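Local coordinates for regulator of Ty1 transposition protein 107 (Saccharomyces cerevisiae, PDB 3T7K) that binds phosphorylated histone H2A through its C-terminal tandem BRCT repeats and probably takes part in DNA damage repair, at residues L78-L83 / T129-K134. Residues are numbered along the deposited sequence; the frame is centred on the assembly and turned at random.
Sequences LSFEPL and TKLPTK
K134 reaches over to the 78-83 loop and puts its ammonium among three oxygens. NZ forms a salt bridge with E81 OE2 at 2.9 Å, meeting the carboxylate on its anti side, 22° out of plane, and the two side chains cross at about a right angle. K134 NZ also donates to S79 O (3.1 Å), coming from above the carbonyl plane, and to a water 2.8 Å from NZ that is placed to donate to F80 O as well. A bend at chi2 (-65°) swings the lysine chain round, after which it runs extended to these acceptors. Cut back to alanine, the side chain would end at CB, and E81 OE2 and S79 O would probably lose their shared donor. E81 OE1 forms a second salt bridge, to K59.

Nearer P82 and L83, T129 OG1 accepts from L83 N (2.9 Å, 144° at the hydrogen) and is also hydrogen-bonded to I126 O, so the hydroxyl links the end of helix 123-128 to the start of the run into strand 85-87. Its methyl CG2 faces L78 O and L83 CB. The cis proline P82 turns its CB toward both T129 OG1 and K130 CG, 3.5 Å from the latter.

One lysine ammonium, shared by a carboxylate, a carbonyl and a water, and one threonine hydroxyl thus tie a loop of the first of these two repeats to the chain running between their sheets; with L78 packed on I236 and F237 of helix 229-237, this is consistent with a fixed tandem arrangement.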
loop_
_atom_site.group_PDB
_atom_site.type_symbol
_atom_site.label_atom_id
_atom_site.label_comp_id
_atom_site.label_asym_id
_atom_site.label_seq_id
_atom_site.Cartn_x
_atom_site.Cartn_y
_atom_site.Cartn_z
ATOM N N LEU C 78 -14.714 -5.795 -5.108
ATOM C CA LEU C 78 -14.144 -5.786 -6.456
ATOM C C LEU C 78 -13.218 -4.596 -6.708
ATOM O O LEU C 78 -12.650 -4.464 -7.793
ATOM C CB LEU C 78 -15.234 -5.898 -7.530
ATOM C CG LEU C 78 -15.766 -7.334 -7.590
ATOM C CD1 LEU C 78 -17.120 -7.413 -8.273
ATOM C CD2 LEU C 78 -14.742 -8.252 -8.279
ATOM N N SER C 79 -13.052 -3.742 -5.702
ATOM C CA SER C 79 -12.001 -2.731 -5.760
ATOM C C SER C 79 -10.938 -2.938 -4.681
ATOM O O SER C 79 -10.269 -1.985 -4.285
ATOM C CB SER C 79 -12.569 -1.324 -5.611
ATOM O OG SER C 79 -13.202 -1.218 -4.353
ATOM N N PHE C 80 -10.781 -4.167 -4.198
ATOM C CA PHE C 80 -9.663 -4.445 -3.312
ATOM C C PHE C 80 -8.362 -4.356 -4.120
ATOM O O PHE C 80 -8.373 -4.465 -5.354
ATOM C CB PHE C 80 -9.822 -5.812 -2.646
ATOM C CG PHE C 80 -10.887 -5.853 -1.587
ATOM C CD1 PHE C 80 -11.589 -4.712 -1.244
ATOM C CD2 PHE C 80 -11.174 -7.029 -0.924
ATOM C CE1 PHE C 80 -12.578 -4.751 -0.265
ATOM C CE2 PHE C 80 -12.149 -7.085 0.051
ATOM C CZ PHE C 80 -12.857 -5.936 0.384
ATOM N N GLU C 81 -7.242 -4.166 -3.429
ATOM C CA GLU C 81 -5.977 -3.860 -4.086
ATOM C C GLU C 81 -4.816 -4.786 -3.684
ATOM O O GLU C 81 -3.897 -4.374 -2.968
ATOM C CB GLU C 81 -5.619 -2.407 -3.794
ATOM C CG GLU C 81 -6.679 -1.418 -4.318
ATOM C CD GLU C 81 -6.436 0.009 -3.847
ATOM O OE1 GLU C 81 -5.355 0.275 -3.271
ATOM O OE2 GLU C 81 -7.330 0.862 -4.044
ATOM N N PRO C 82 -4.843 -6.039 -4.156
ATOM C CA PRO C 82 -5.901 -6.574 -5.009
ATOM C C PRO C 82 -6.863 -7.440 -4.224
ATOM O O PRO C 82 -6.628 -7.725 -3.044
ATOM C CB PRO C 82 -5.121 -7.461 -5.971
ATOM C CG PRO C 82 -4.030 -8.053 -5.069
ATOM C CD PRO C 82 -3.699 -6.969 -4.052
ATOM N N LEU C 83 -7.928 -7.881 -4.888
ATOM C CA LEU C 83 -8.748 -8.951 -4.349
ATOM C C LEU C 83 -8.014 -10.225 -4.686
ATOM O O LEU C 83 -7.629 -10.423 -5.828
ATOM C CB LEU C 83 -10.130 -8.984 -4.993
ATOM C CG LEU C 83 -11.017 -10.162 -4.577
ATOM C CD1 LEU C 83 -11.442 -10.060 -3.107
ATOM C CD2 LEU C 83 -12.238 -10.253 -5.475
ATOM N N THR C 129 -8.440 -6.715 -10.564
ATOM C CA THR C 129 -8.258 -5.887 -9.371
ATOM C C THR C 129 -6.795 -5.480 -9.118
ATOM O O THR C 129 -6.518 -4.619 -8.278
ATOM C CB THR C 129 -8.848 -6.535 -8.101
ATOM O OG1 THR C 129 -8.136 -7.746 -7.776
ATOM C CG2 THR C 129 -10.307 -6.852 -8.316
ATOM N N LYS C 130 -5.872 -6.080 -9.859
ATOM C CA LYS C 130 -4.458 -5.714 -9.772
ATOM C C LYS C 130 -4.156 -4.543 -10.705
ATOM O O LYS C 130 -3.150 -3.849 -10.550
ATOM C CB LYS C 130 -3.558 -6.917 -10.116
ATOM C CG LYS C 130 -3.645 -8.053 -9.118
ATOM C CD LYS C 130 -2.653 -9.193 -9.433
ATOM C CE LYS C 130 -3.177 -10.055 -10.578
ATOM N NZ LYS C 130 -2.206 -11.099 -11.049
ATOM N N LEU C 131 -5.031 -4.311 -11.678
ATOM C CA LEU C 131 -4.828 -3.192 -12.585
ATOM C C LEU C 131 -4.595 -1.930 -11.776
ATOM O O LEU C 131 -5.148 -1.767 -10.689
ATOM C CB LEU C 131 -6.012 -3.024 -13.518
ATOM C CG LEU C 131 -6.163 -4.176 -14.507
ATOM C CD1 LEU C 131 -7.508 -4.083 -15.236
ATOM C CD2 LEU C 131 -4.997 -4.179 -15.494
ATOM N N PRO C 132 -3.744 -1.048 -12.295
ATOM C CA PRO C 132 -3.365 0.202 -11.634
ATOM C C PRO C 132 -4.456 1.272 -11.749
ATOM O O PRO C 132 -4.251 2.399 -11.296
ATOM C CB PRO C 132 -2.123 0.634 -12.415
ATOM C CG PRO C 132 -2.324 0.042 -13.752
ATOM C CD PRO C 132 -2.960 -1.282 -13.516
ATOM N N THR C 133 -5.599 0.910 -12.332
ATOM C CA THR C 133 -6.720 1.832 -12.457
ATOM C C THR C 133 -7.982 1.193 -11.900
ATOM O O THR C 133 -8.044 -0.031 -11.731
ATOM C CB THR C 133 -6.975 2.205 -13.931
ATOM O OG1 THR C 133 -7.212 1.009 -14.690
ATOM C CG2 THR C 133 -5.772 2.919 -14.506
ATOM N N LYS C 134 -8.979 2.023 -11.607
ATOM C CA LYS C 134 -10.312 1.525 -11.276
ATOM C C LYS C 134 -11.195 1.511 -12.529
ATOM O O LYS C 134 -10.896 2.168 -13.507
ATOM C CB LYS C 134 -10.959 2.365 -10.187
ATOM C CG LYS C 134 -10.158 2.467 -8.936
ATOM C CD LYS C 134 -10.025 1.121 -8.256
ATOM C CE LYS C 134 -9.418 1.322 -6.875
ATOM N NZ LYS C 134 -8.989 0.047 -6.262
HETATM O O HOH W 1 -8.786 -2.501 -7.488
#